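Long-range contacts in regulator of chromosome condensation (Saccharomyces cerevisiae, PDB 3OF7), which promotes the exchange of GDP for GTP on the GTPases GSP1 and GSP2, binds chromatin and controls RNA metabolism and nuclear transport: residues S202-V207 and D220-V225; G167-W172 and W196-F201; I206-P211 and V259-S264; V225-N230 and R252-R257. All coordinates share one frame; numbering follows the deposited sequence. Where two conformers were deposited one is given.

Interaction 1: S202-V207 and D220-V225; sequences SKYNIV and DEEGMV
With OG of Ser-202 anti to the backbone N (chi1 176°) and CG of Asp-220 lodged between its own backbone N and carbonyl carbon (chi1 76°), the hydroxyl and the carboxylate meet in a hydrogen bond, Ser-202 OG to Asp-220 OD2, of 2.7 Å. The same OG accepts the N-H of Tyr-204, closing an ST turn. Asp-220 OD1 takes a 3.0 Å bond from Met-224 N and weak ones from Glu-222 N and Gly-223 N, which ties down the type I turn Asp-220 to Gly-223. This turn joins the second and third strands of a four-stranded beta-propeller blade; Ile-206, on the innermost strand, pairs with Asp-220 antiparallel. Glu-221 reaches back along Asn-205, and its OE2 receives Asn-205 N at 2.8 Å, while Glu-221 N donates to Asn-205 O at 3.0 Å. Glu-222 CB sits over the centre of the Tyr-204 ring, 3.9 Å from the centroid, and its carboxylate plane is tilted 29° from the ring. Met-9 and His-11 of the N-terminal segment also touch Tyr-204.

Interaction 2: G167-W172 and W196-F201; sequences GEVYAW and WKVPTF
Tyr-170 and Lys-197 form an antiparallel non-hydrogen-bonded pair, flanked by the hydrogen-bonded pair of Ala-171 and Trp-196, where Ala-171 N donates to Trp-196 O at 2.9 Å and the return bond is weak. One step on, Val-198 N meets Val-169 O at 3.0 Å in an almost straight bond. The rungs fasten strand 195-197 to strand 169-177 at the outer side of a beta-propeller blade. Beyond them a water bridges the strands, giving a proton to Val-198 O and accepting the N-H of Val-169. On one face of the sheet Lys-197 runs out fully extended from a CG anti to the backbone N (chi1 -170°). Its CA and CB lie over a face of the Tyr-170 ring, CB 4.1 Å from the centroid in a CH-pi contact, and its NZ ends 3.3 Å from Glu-168 OE2, a salt bridge whose hydrogen bond is weak. Pro-142 and Pro-143 of helix 142-145 also touch Tyr-170. On the side of Ala-171 and Trp-196, CG2 of Val-198 packs 3.6 Å from Ala-171 CB and also meets CG1 of Val-169, the two valines lying side by side and pointing the same way. Set against the straight backbone bonds, the long salt bridge of Lys-197 to Glu-168 probably adds little to the pairing.

Interaction 3: I206-P211 and V259-S264; sequences IVQLAP and VKYIAS
Strands 206-211 and 261-264 run nearly parallel, their axes 18° apart and 5.5 Å from each other at closest approach, with the CA atoms of Ala-210 and Ala-263 nearest. No direct backbone-to-backbone hydrogen bond links them; a side chain and a water bridge them, and a second water lies close to both. Gln-208, its CG anti to the backbone N and its chain extended, carries its amide across to strand 261-264, where OE1 accepts the N-H of Ile-262 at 3.0 Å, the donor tilted 32° from the carbonyl plane. NE2 lies 3.4 Å from Tyr-261 CE1, with the amide and ring planes 40° apart, and is hydrogen-bonded to the hydroxyl of Tyr-23 from the N-terminal segment. Each segment is the innermost strand of its blade, so the contact joins two neighbouring blades of the RCC1 propeller near its central axis. Each strand also carries a classic beta bulge against the second strand of its own blade: Val-207 and Gln-208 both face Leu-219, Lys-260 and Tyr-261 both face Leu-272. The side chains of Ile-262 and Gln-208 run antiparallel alongside each other, and Ile-262 CD1 reaches Ala-210 CB at 3.8 Å. Further along, Ser-264 CB approaches Pro-211 O at 3.5 Å. One water donates to Leu-209 O and, at 2.7 Å, to Ile-262 O; a second lies 2.7 Å from Pro-211 O and within reach of Ser-264 O.

Interaction 4: V225-N230 and R252-R257; sequences VFAWGN and RPFGLR
Val-225 meets the 252-257 segment through every carbon of its side chain, on the third strand of a propeller blade whose fourth and outermost strand is the short 252-253. Its CB is approached by both Phe-254 CZ, at 4.0 Å, and Leu-256 CD2. From there CG1, anti to the backbone N (chi1 -173°), runs to Phe-254 CZ at 3.7 Å, while CG2 turns to Leu-256 CD2 at 3.8 Å, the two aliphatic side chains pointing the same way. CG2 also touches Val-259 and Ile-262 of the next blade's innermost strand, so this valine contributes to the packing between blades. Around it the backbone is pinned by Val-225 N to Leu-256 O and, further along, by a reciprocal pair: Ala-227 N donates to Arg-252 O at 2.9 Å and Arg-252 N to Ala-227 O at 3.0 Å. On one face of the sheet, CD2 of Phe-226 packs 3.6 Å from CD of Pro-253; on the other, Ala-227 CB meets Phe-254 CE2. Where the chain loops out at 254-255 before Leu-256 returns to the strand, a water donates to Val-225 O at 2.7 Å, accepts the N-H groups of Phe-254 and Leu-256, and sits 3.8 Å above the centre of the Phe-254 ring.

Interactions 1, 3 and 4 all involve the blade built from strands 206-211, 215-220, 225-229 and 252-253, while interaction 2 belongs to the preceding blade. Interaction 3 is the buried one, its centre about 11 Å from the centre of the chain; the others lie about 19 to 21 Å out and are partly buried. Interactions 2 and 4 are equivalent pairings of third and fourth strands, rich in backbone bonds, whereas interaction 1 relies on carboxylates round a turn and interaction 3 on an amide and waters between blades. Phe-201 joins several: its CE1 is 3.6 Å from Ile-206 CD1, and its ring meets Phe-226 edge-to-face.

Interaction 1: S202-V207 and D220-V225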
loop_
_atom_site.group_PDB
_atom_site.type_symbol
_atom_site.label_atom_id
_atom_site.label_comp_id
_atom_site.label_asym_id
_atom_site.label_seq_id
_atom_site.Cartn_x
_atom_site.Cartn_y
_atom_site.Cartn_z
ATOM N N SER A 202 -16.682 -14.150 9.435
ATOM C CA SER A 202 -16.847 -15.132 8.369
ATOM C C SER A 202 -16.753 -16.560 8.904
ATOM O O SER A 202 -16.146 -16.803 9.953
ATOM C CB SER A 202 -15.805 -14.919 7.268
ATOM O OG SER A 202 -15.913 -15.926 6.273
ATOM N N LYS A 203 -17.350 -17.491 8.168
ATOM C CA LYS A 203 -17.245 -18.922 8.472
ATOM C C LYS A 203 -15.932 -19.483 7.916
ATOM O O LYS A 203 -15.579 -20.637 8.160
ATOM C CB LYS A 203 -18.433 -19.681 7.873
ATOM C CG LYS A 203 -19.797 -19.247 8.415
ATOM N N TYR A 204 -15.215 -18.650 7.166
ATOM C CA TYR A 204 -13.943 -19.036 6.561
ATOM C C TYR A 204 -12.809 -18.192 7.121
ATOM O O TYR A 204 -13.038 -17.099 7.648
ATOM C CB TYR A 204 -14.017 -18.881 5.041
ATOM C CG TYR A 204 -14.999 -19.820 4.400
ATOM C CD1 TYR A 204 -16.345 -19.467 4.257
ATOM C CD2 TYR A 204 -14.595 -21.073 3.946
ATOM C CE1 TYR A 204 -17.260 -20.337 3.675
ATOM C CE2 TYR A 204 -15.503 -21.952 3.353
ATOM C CZ TYR A 204 -16.833 -21.578 3.226
ATOM O OH TYR A 204 -17.734 -22.442 2.645
ATOM N N ASN A 205 -11.587 -18.703 7.014
ATOM C CA ASN A 205 -10.410 -17.959 7.442
ATOM C C ASN A 205 -10.170 -16.764 6.527
ATOM O O ASN A 205 -10.378 -16.846 5.312
ATOM C CB ASN A 205 -9.168 -18.856 7.430
ATOM C CG ASN A 205 -9.055 -19.736 8.673
ATOM O OD1 ASN A 205 -9.927 -19.739 9.546
ATOM N ND2 ASN A 205 -7.961 -20.480 8.756
ATOM N N ILE A 206 -9.729 -15.660 7.114
ATOM C CA ILE A 206 -9.279 -14.514 6.329
ATOM C C ILE A 206 -7.899 -14.843 5.751
ATOM O O ILE A 206 -7.041 -15.374 6.459
ATOM C CB ILE A 206 -9.232 -13.231 7.189
ATOM C CG1 ILE A 206 -10.616 -12.952 7.801
ATOM C CG2 ILE A 206 -8.712 -12.033 6.356
ATOM C CD1 ILE A 206 -11.780 -12.968 6.772
ATOM N N VAL A 207 -7.707 -14.545 4.470
ATOM C CA VAL A 207 -6.476 -14.907 3.755
ATOM C C VAL A 207 -5.654 -13.702 3.264
ATOM O O VAL A 207 -4.448 -13.825 3.020
ATOM C CB VAL A 207 -6.767 -15.860 2.565
ATOM C CG1 VAL A 207 -7.456 -17.141 3.056
ATOM C CG2 VAL A 207 -7.603 -15.166 1.471
ATOM N N ASP A 220 -11.665 -13.724 2.234
ATOM C CA ASP A 220 -11.658 -15.018 2.930
ATOM C C ASP A 220 -11.426 -16.199 1.991
ATOM O O ASP A 220 -11.340 -16.028 0.773
ATOM C CB ASP A 220 -12.887 -15.195 3.840
ATOM C CG ASP A 220 -14.161 -15.511 3.084
ATOM O OD1 ASP A 220 -14.106 -15.814 1.875
ATOM O OD2 ASP A 220 -15.237 -15.452 3.722
ATOM N N GLU A 221 -11.328 -17.395 2.573
ATOM C CA GLU A 221 -11.024 -18.622 1.825
ATOM C C GLU A 221 -11.958 -18.903 0.652
ATOM O O GLU A 221 -11.514 -19.439 -0.360
ATOM C CB GLU A 221 -11.039 -19.834 2.752
ATOM C CG GLU A 221 -9.990 -19.833 3.826
ATOM C CD GLU A 221 -10.109 -21.054 4.716
ATOM O OE1 GLU A 221 -9.369 -22.033 4.474
ATOM O OE2 GLU A 221 -10.953 -21.041 5.635
ATOM N N GLU A 222 -13.241 -18.560 0.788
ATOM C CA GLU A 222 -14.213 -18.826 -0.287
ATOM C C GLU A 222 -14.288 -17.707 -1.330
ATOM O O GLU A 222 -14.976 -17.836 -2.348
ATOM C CB GLU A 222 -15.611 -19.171 0.273
ATOM C CG GLU A 222 -16.410 -17.989 0.843
ATOM C CD GLU A 222 -17.907 -18.289 0.985
ATOM O OE1 GLU A 222 -18.408 -19.207 0.305
ATOM O OE2 GLU A 222 -18.580 -17.607 1.787
ATOM N N GLY A 223 -13.567 -16.613 -1.088
ATOM C CA GLY A 223 -13.508 -15.529 -2.059
ATOM C C GLY A 223 -14.482 -14.397 -1.792
ATOM O O GLY A 223 -14.732 -13.577 -2.673
ATOM N N MET A 224 -15.035 -14.354 -0.583
ATOM C CA MET A 224 -15.919 -13.260 -0.177
ATOM C C MET A 224 -15.056 -12.075 0.272
ATOM O O MET A 224 -14.035 -12.257 0.945
ATOM C CB MET A 224 -16.854 -13.706 0.951
ATOM C CG MET A 224 -17.982 -12.721 1.309
ATOM S SD MET A 224 -19.332 -12.619 0.101
ATOM C CE MET A 224 -20.259 -14.113 0.513
ATOM N N VAL A 225 -15.464 -10.870 -0.117
ATOM C CA VAL A 225 -14.784 -9.632 0.301
ATOM C C VAL A 225 -15.595 -8.914 1.368
ATOM O O VAL A 225 -16.820 -8.812 1.271
ATOM C CB VAL A 225 -14.556 -8.667 -0.885
ATOM C CG1 VAL A 225 -13.698 -7.456 -0.462
ATOM C CG2 VAL A 225 -13.908 -9.392 -2.053
#

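Interaction 2: G167-W172 and W196-F201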
loop_
_atom_site.group_PDB
_atom_site.type_symbol
_atom_site.label_atom_id
_atom_site.label_comp_id
_atom_site.label_asym_id
_atom_site.label_seq_id
_atom_site.Cartn_x
_atom_site.Cartn_y
_atom_site.Cartn_z
ATOM N N GLY A 167 -6.108 -17.430 10.838
ATOM C CA GLY A 167 -7.257 -16.715 10.272
ATOM C C GLY A 167 -7.784 -15.562 11.112
ATOM O O GLY A 167 -8.699 -14.846 10.690
ATOM N N GLU A 168 -7.210 -15.376 12.294
ATOM C CA GLU A 168 -7.627 -14.307 13.204
ATOM C C GLU A 168 -7.048 -12.956 12.796
ATOM O O GLU A 168 -5.936 -12.882 12.263
ATOM C CB GLU A 168 -7.214 -14.624 14.635
ATOM C CG GLU A 168 -7.932 -15.845 15.228
ATOM C CD GLU A 168 -7.798 -15.949 16.735
ATOM O OE1 GLU A 168 -6.904 -15.304 17.319
ATOM O OE2 GLU A 168 -8.601 -16.689 17.347
ATOM N N VAL A 169 -7.811 -11.900 13.075
ATOM C CA VAL A 169 -7.428 -10.537 12.726
ATOM C C VAL A 169 -7.345 -9.681 13.988
ATOM O O VAL A 169 -8.308 -9.598 14.751
ATOM C CB VAL A 169 -8.442 -9.919 11.717
ATOM C CG1 VAL A 169 -8.161 -8.436 11.489
ATOM C CG2 VAL A 169 -8.404 -10.667 10.395
ATOM N N TYR A 170 -6.189 -9.063 14.214
ATOM C CA TYR A 170 -6.042 -8.063 15.271
ATOM C C TYR A 170 -5.967 -6.678 14.641
ATOM O O TYR A 170 -5.315 -6.491 13.615
ATOM C CB TYR A 170 -4.818 -8.341 16.161
ATOM C CG TYR A 170 -5.121 -9.332 17.269
ATOM C CD1 TYR A 170 -5.442 -10.657 16.972
ATOM C CD2 TYR A 170 -5.118 -8.935 18.609
ATOM C CE1 TYR A 170 -5.748 -11.567 17.974
ATOM C CE2 TYR A 170 -5.417 -9.842 19.624
ATOM C CZ TYR A 170 -5.731 -11.155 19.296
ATOM O OH TYR A 170 -6.029 -12.053 20.296
ATOM N N ALA A 171 -6.662 -5.726 15.247
ATOM C CA ALA A 171 -6.761 -4.377 14.701
ATOM C C ALA A 171 -6.637 -3.347 15.809
ATOM O O ALA A 171 -6.923 -3.643 16.979
ATOM C CB ALA A 171 -8.062 -4.205 13.937
ATOM N N TRP A 172 -6.167 -2.153 15.441
ATOM C CA TRP A 172 -6.037 -1.025 16.371
ATOM C C TRP A 172 -5.976 0.317 15.630
ATOM O O TRP A 172 -5.817 0.354 14.403
ATOM C CB TRP A 172 -4.842 -1.202 17.337
ATOM C CG TRP A 172 -3.458 -1.357 16.715
ATOM C CD1 TRP A 172 -2.482 -0.398 16.650
ATOM C CD2 TRP A 172 -2.894 -2.538 16.115
ATOM N NE1 TRP A 172 -1.352 -0.900 16.039
ATOM C CE2 TRP A 172 -1.580 -2.211 15.699
ATOM C CE3 TRP A 172 -3.373 -3.838 15.880
ATOM C CZ2 TRP A 172 -0.739 -3.134 15.065
ATOM C CZ3 TRP A 172 -2.536 -4.761 15.238
ATOM C CH2 TRP A 172 -1.231 -4.398 14.838
ATOM N N TRP A 196 -6.343 -5.505 19.174
ATOM C CA TRP A 196 -7.656 -5.958 19.639
ATOM C C TRP A 196 -8.201 -6.970 18.651
ATOM O O TRP A 196 -8.184 -6.737 17.438
ATOM C CB TRP A 196 -8.590 -4.744 19.744
ATOM C CG TRP A 196 -10.028 -5.002 20.128
ATOM C CD1 TRP A 196 -10.526 -5.182 21.396
ATOM C CD2 TRP A 196 -11.156 -5.050 19.246
ATOM N NE1 TRP A 196 -11.888 -5.359 21.348
ATOM C CE2 TRP A 196 -12.304 -5.278 20.044
ATOM C CE3 TRP A 196 -11.311 -4.933 17.858
ATOM C CZ2 TRP A 196 -13.585 -5.386 19.501
ATOM C CZ3 TRP A 196 -12.591 -5.037 17.316
ATOM C CH2 TRP A 196 -13.712 -5.258 18.142
ATOM N N LYS A 197 -8.684 -8.102 19.170
ATOM C CA LYS A 197 -9.222 -9.158 18.326
ATOM C C LYS A 197 -10.547 -8.728 17.716
ATOM O O LYS A 197 -11.482 -8.351 18.437
ATOM C CB LYS A 197 -9.409 -10.456 19.126
ATOM C CG LYS A 197 -9.749 -11.657 18.260
ATOM C CD LYS A 197 -10.016 -12.912 19.091
ATOM C CE LYS A 197 -10.497 -14.049 18.200
ATOM N NZ LYS A 197 -11.030 -15.207 18.988
ATOM N N VAL A 198 -10.618 -8.762 16.388
ATOM C CA VAL A 198 -11.837 -8.395 15.682
ATOM C C VAL A 198 -12.766 -9.607 15.740
ATOM O O VAL A 198 -12.355 -10.702 15.368
ATOM C CB VAL A 198 -11.550 -7.984 14.219
ATOM C CG1 VAL A 198 -12.833 -7.597 13.488
ATOM C CG2 VAL A 198 -10.546 -6.833 14.176
ATOM N N PRO A 199 -14.003 -9.425 16.254
ATOM C CA PRO A 199 -14.961 -10.536 16.296
ATOM C C PRO A 199 -15.142 -11.181 14.934
ATOM O O PRO A 199 -15.270 -10.487 13.919
ATOM C CB PRO A 199 -16.260 -9.865 16.770
ATOM C CG PRO A 199 -15.791 -8.747 17.622
ATOM C CD PRO A 199 -14.530 -8.231 16.940
ATOM N N THR A 200 -15.134 -12.512 14.918
ATOM C CA THR A 200 -15.245 -13.294 13.692
ATOM C C THR A 200 -16.395 -12.806 12.818
ATOM O O THR A 200 -17.502 -12.574 13.306
ATOM C CB THR A 200 -15.414 -14.796 14.037
ATOM O OG1 THR A 200 -14.380 -15.177 14.951
ATOM C CG2 THR A 200 -15.332 -15.664 12.798
ATOM N N PHE A 201 -16.128 -12.627 11.531
ATOM C CA PHE A 201 -17.139 -12.100 10.622
ATOM C C PHE A 201 -17.279 -12.964 9.386
ATOM O O PHE A 201 -17.926 -12.578 8.415
ATOM C CB PHE A 201 -16.861 -10.629 10.266
ATOM C CG PHE A 201 -15.445 -10.358 9.816
ATOM C CD1 PHE A 201 -15.093 -10.473 8.473
ATOM C CD2 PHE A 201 -14.469 -9.974 10.736
ATOM C CE1 PHE A 201 -13.781 -10.211 8.052
ATOM C CE2 PHE A 201 -13.159 -9.712 10.320
ATOM C CZ PHE A 201 -12.821 -9.839 8.978
HETATM O O HOH W 1 -10.318 -12.311 14.364
#

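Interaction 3: I206-P211 and V259-S264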
loop_
_atom_site.group_PDB
_atom_site.type_symbol
_atom_site.label_atom_id
_atom_site.label_comp_id
_atom_site.label_asym_id
_atom_site.label_seq_id
_atom_site.Cartn_x
_atom_site.Cartn_y
_atom_site.Cartn_z
ATOM N N ILE A 206 -9.729 -15.660 7.114
ATOM C CA ILE A 206 -9.279 -14.514 6.329
ATOM C C ILE A 206 -7.899 -14.843 5.751
ATOM O O ILE A 206 -7.041 -15.374 6.459
ATOM C CB ILE A 206 -9.232 -13.231 7.189
ATOM C CG1 ILE A 206 -10.616 -12.952 7.801
ATOM C CG2 ILE A 206 -8.712 -12.033 6.356
ATOM C CD1 ILE A 206 -11.780 -12.968 6.772
ATOM N N VAL A 207 -7.707 -14.545 4.470
ATOM C CA VAL A 207 -6.476 -14.907 3.755
ATOM C C VAL A 207 -5.654 -13.702 3.264
ATOM O O VAL A 207 -4.448 -13.825 3.020
ATOM C CB VAL A 207 -6.767 -15.860 2.565
ATOM C CG1 VAL A 207 -7.456 -17.141 3.056
ATOM C CG2 VAL A 207 -7.603 -15.166 1.471
ATOM N N GLN A 208 -6.302 -12.544 3.127
ATOM C CA GLN A 208 -5.631 -11.354 2.595
ATOM C C GLN A 208 -6.261 -10.049 3.071
ATOM O O GLN A 208 -7.482 -9.966 3.254
ATOM C CB GLN A 208 -5.611 -11.375 1.068
ATOM C CG GLN A 208 -4.583 -10.414 0.462
ATOM C CD GLN A 208 -4.801 -10.133 -1.004
ATOM O OE1 GLN A 208 -5.801 -10.546 -1.602
ATOM N NE2 GLN A 208 -3.860 -9.416 -1.601
ATOM N N LEU A 209 -5.413 -9.038 3.245
ATOM C CA LEU A 209 -5.852 -7.693 3.629
ATOM C C LEU A 209 -5.584 -6.704 2.501
ATOM O O LEU A 209 -4.661 -6.908 1.706
ATOM C CB LEU A 209 -5.116 -7.235 4.891
ATOM C CG LEU A 209 -4.972 -8.210 6.062
ATOM C CD1 LEU A 209 -4.080 -7.624 7.149
ATOM C CD2 LEU A 209 -6.335 -8.573 6.658
ATOM N N ALA A 210 -6.386 -5.643 2.428
ATOM C CA ALA A 210 -6.080 -4.511 1.530
ATOM C C ALA A 210 -6.475 -3.186 2.195
ATOM O O ALA A 210 -7.667 -2.855 2.251
ATOM C CB ALA A 210 -6.782 -4.674 0.177
ATOM N N PRO A 211 -5.481 -2.434 2.718
ATOM C CA PRO A 211 -5.764 -1.171 3.398
ATOM C C PRO A 211 -5.980 0.007 2.455
ATOM O O PRO A 211 -5.301 0.133 1.434
ATOM C CB PRO A 211 -4.507 -0.929 4.235
ATOM C CG PRO A 211 -3.409 -1.626 3.482
ATOM C CD PRO A 211 -4.057 -2.817 2.821
ATOM N N VAL A 259 -13.647 -13.989 -5.421
ATOM C CA VAL A 259 -12.458 -13.150 -5.576
ATOM C C VAL A 259 -11.199 -13.867 -5.081
ATOM O O VAL A 259 -11.233 -14.525 -4.052
ATOM C CB VAL A 259 -12.649 -11.805 -4.829
ATOM C CG1 VAL A 259 -11.355 -10.967 -4.844
ATOM C CG2 VAL A 259 -13.795 -11.024 -5.458
ATOM N N LYS A 260 -10.095 -13.737 -5.821
ATOM C CA LYS A 260 -8.835 -14.368 -5.416
ATOM C C LYS A 260 -7.768 -13.364 -4.979
ATOM O O LYS A 260 -6.749 -13.746 -4.403
ATOM C CB LYS A 260 -8.293 -15.302 -6.508
ATOM C CG LYS A 260 -7.933 -14.648 -7.839
ATOM C CD LYS A 260 -6.956 -15.542 -8.601
ATOM C CE LYS A 260 -6.581 -14.959 -9.949
ATOM N NZ LYS A 260 -7.690 -15.101 -10.922
ATOM N N TYR A 261 -8.003 -12.083 -5.249
ATOM C CA TYR A 261 -7.039 -11.050 -4.894
ATOM C C TYR A 261 -7.735 -9.712 -4.708
ATOM O O TYR A 261 -8.571 -9.320 -5.520
ATOM C CB TYR A 261 -5.960 -10.944 -5.978
ATOM C CG TYR A 261 -4.979 -9.795 -5.811
ATOM C CD1 TYR A 261 -3.885 -9.902 -4.950
ATOM C CD2 TYR A 261 -5.135 -8.612 -6.536
ATOM C CE1 TYR A 261 -2.969 -8.844 -4.803
ATOM C CE2 TYR A 261 -4.235 -7.552 -6.402
ATOM C CZ TYR A 261 -3.150 -7.678 -5.535
ATOM O OH TYR A 261 -2.268 -6.634 -5.400
ATOM N N ILE A 262 -7.372 -9.013 -3.642
ATOM C CA ILE A 262 -7.901 -7.667 -3.395
ATOM C C ILE A 262 -6.760 -6.655 -3.276
ATOM O O ILE A 262 -5.661 -6.989 -2.828
ATOM C CB ILE A 262 -8.806 -7.609 -2.141
ATOM C CG1 ILE A 262 -8.114 -8.236 -0.929
ATOM C CG2 ILE A 262 -10.169 -8.295 -2.407
ATOM C CD1 ILE A 262 -8.777 -7.909 0.408
ATOM N N ALA A 263 -7.031 -5.422 -3.686
ATOM C CA ALA A 263 -6.090 -4.324 -3.515
ATOM C C ALA A 263 -6.917 -3.073 -3.332
ATOM O O ALA A 263 -8.078 -3.029 -3.756
ATOM C CB ALA A 263 -5.179 -4.192 -4.731
ATOM N N SER A 264 -6.325 -2.055 -2.712
ATOM C CA SER A 264 -7.054 -0.831 -2.427
ATOM C C SER A 264 -6.176 0.398 -2.620
ATOM O O SER A 264 -5.001 0.389 -2.240
ATOM C CB SER A 264 -7.597 -0.877 -0.996
ATOM O OG SER A 264 -8.473 0.209 -0.761
HETATM O O HOH W 2 -3.928 -5.817 -1.049
HETATM O O HOH W 3 -3.235 -0.792 -0.008
#

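Interaction 4: V225-N230 and R252-R257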
loop_
_atom_site.group_PDB
_atom_site.type_symbol
_atom_site.label_atom_id
_atom_site.label_comp_id
_atom_site.label_asym_id
_atom_site.label_seq_id
_atom_site.Cartn_x
_atom_site.Cartn_y
_atom_site.Cartn_z
ATOM N N VAL A 225 -15.464 -10.870 -0.117
ATOM C CA VAL A 225 -14.784 -9.632 0.301
ATOM C C VAL A 225 -15.595 -8.914 1.368
ATOM O O VAL A 225 -16.820 -8.812 1.271
ATOM C CB VAL A 225 -14.556 -8.667 -0.885
ATOM C CG1 VAL A 225 -13.698 -7.456 -0.462
ATOM C CG2 VAL A 225 -13.908 -9.392 -2.053
ATOM N N PHE A 226 -14.902 -8.422 2.388
ATOM C CA PHE A 226 -15.508 -7.666 3.469
ATOM C C PHE A 226 -14.856 -6.303 3.526
ATOM O O PHE A 226 -13.665 -6.172 3.235
ATOM C CB PHE A 226 -15.293 -8.377 4.803
ATOM C CG PHE A 226 -15.843 -9.771 4.825
ATOM C CD1 PHE A 226 -15.123 -10.825 4.276
ATOM C CD2 PHE A 226 -17.106 -10.018 5.351
ATOM C CE1 PHE A 226 -15.645 -12.120 4.279
ATOM C CE2 PHE A 226 -17.636 -11.310 5.358
ATOM C CZ PHE A 226 -16.903 -12.358 4.826
ATOM N N ALA A 227 -15.633 -5.299 3.908
ATOM C CA ALA A 227 -15.100 -3.944 4.035
ATOM C C ALA A 227 -15.455 -3.369 5.399
ATOM O O ALA A 227 -16.485 -3.733 5.992
ATOM C CB ALA A 227 -15.607 -3.071 2.901
ATOM N N TRP A 228 -14.588 -2.494 5.905
ATOM C CA TRP A 228 -14.717 -1.919 7.240
ATOM C C TRP A 228 -14.093 -0.522 7.262
ATOM O O TRP A 228 -12.951 -0.340 6.823
ATOM C CB TRP A 228 -14.020 -2.843 8.248
ATOM C CG TRP A 228 -14.010 -2.439 9.714
ATOM C CD1 TRP A 228 -14.945 -1.692 10.393
ATOM C CD2 TRP A 228 -13.035 -2.835 10.685
ATOM N NE1 TRP A 228 -14.586 -1.579 11.724
ATOM C CE2 TRP A 228 -13.421 -2.273 11.928
ATOM C CE3 TRP A 228 -11.858 -3.599 10.623
ATOM C CZ2 TRP A 228 -12.670 -2.451 13.098
ATOM C CZ3 TRP A 228 -11.117 -3.782 11.789
ATOM C CH2 TRP A 228 -11.519 -3.202 13.008
ATOM N N GLY A 229 -14.844 0.454 7.773
ATOM C CA GLY A 229 -14.317 1.802 7.991
ATOM C C GLY A 229 -15.212 2.884 7.421
ATOM O O GLY A 229 -16.435 2.706 7.328
ATOM N N ASN A 230 -14.610 4.009 7.038
ATOM C CA ASN A 230 -15.363 5.089 6.405
ATOM C C ASN A 230 -15.946 4.655 5.063
ATOM O O ASN A 230 -15.354 3.839 4.361
ATOM C CB ASN A 230 -14.489 6.336 6.237
ATOM C CG ASN A 230 -15.305 7.578 5.872
ATOM O OD1 ASN A 230 -16.413 7.771 6.367
ATOM N ND2 ASN A 230 -14.751 8.422 5.003
ATOM N N ARG A 252 -18.061 -6.168 6.817
ATOM C CA ARG A 252 -19.289 -6.685 6.229
ATOM C C ARG A 252 -19.113 -6.943 4.742
ATOM O O ARG A 252 -18.445 -6.165 4.055
ATOM C CB ARG A 252 -20.439 -5.689 6.444
ATOM C CG ARG A 252 -20.970 -5.656 7.868
ATOM C CD ARG A 252 -21.874 -4.456 8.098
ATOM N NE ARG A 252 -22.225 -4.322 9.506
ATOM C CZ ARG A 252 -23.464 -4.376 9.986
ATOM N NH1 ARG A 252 -24.492 -4.542 9.164
ATOM N NH2 ARG A 252 -23.669 -4.244 11.286
ATOM N N PRO A 253 -19.734 -8.024 4.231
ATOM C CA PRO A 253 -19.704 -8.274 2.800
ATOM C C PRO A 253 -20.667 -7.333 2.082
ATOM O O PRO A 253 -21.386 -6.572 2.725
ATOM C CB PRO A 253 -20.162 -9.736 2.690
ATOM C CG PRO A 253 -21.083 -9.918 3.862
ATOM C CD PRO A 253 -20.587 -8.998 4.947
ATOM N N PHE A 254 -20.656 -7.371 0.762
ATOM C CA PHE A 254 -21.459 -6.457 -0.037
ATOM C C PHE A 254 -21.757 -7.085 -1.388
ATOM O O PHE A 254 -21.870 -6.396 -2.407
ATOM C CB PHE A 254 -20.770 -5.078 -0.165
ATOM C CG PHE A 254 -19.313 -5.149 -0.547
ATOM C CD1 PHE A 254 -18.924 -5.032 -1.877
ATOM C CD2 PHE A 254 -18.331 -5.321 0.426
ATOM C CE1 PHE A 254 -17.573 -5.092 -2.241
ATOM C CE2 PHE A 254 -16.978 -5.387 0.071
ATOM C CZ PHE A 254 -16.606 -5.273 -1.271
ATOM N N GLY A 255 -21.883 -8.410 -1.383
ATOM C CA GLY A 255 -22.290 -9.160 -2.565
ATOM C C GLY A 255 -21.195 -9.446 -3.571
ATOM O O GLY A 255 -21.479 -9.896 -4.681
ATOM N N LEU A 256 -19.943 -9.186 -3.194
ATOM C CA LEU A 256 -18.809 -9.456 -4.074
ATOM C C LEU A 256 -18.178 -10.781 -3.675
ATOM O O LEU A 256 -17.668 -10.929 -2.550
ATOM C CB LEU A 256 -17.780 -8.318 -4.013
ATOM C CG LEU A 256 -16.507 -8.417 -4.865
ATOM C CD1 LEU A 256 -16.805 -8.565 -6.343
ATOM C CD2 LEU A 256 -15.628 -7.188 -4.625
ATOM N N ARG A 257 -18.217 -11.725 -4.616
ATOM C CA ARG A 257 -17.846 -13.123 -4.391
ATOM C C ARG A 257 -16.841 -13.610 -5.423
ATOM O O ARG A 257 -16.569 -12.923 -6.418
ATOM C CB ARG A 257 -19.098 -14.018 -4.478
ATOM C CG ARG A 257 -20.056 -13.920 -3.292
ATOM C CD ARG A 257 -21.425 -14.508 -3.644
ATOM N NE ARG A 257 -22.189 -13.599 -4.496
ATOM C CZ ARG A 257 -23.130 -12.761 -4.063
ATOM N NH1 ARG A 257 -23.459 -12.712 -2.773
ATOM N NH2 ARG A 257 -23.751 -11.969 -4.925
HETATM O O HOH W 4 -18.786 -8.982 -0.600
#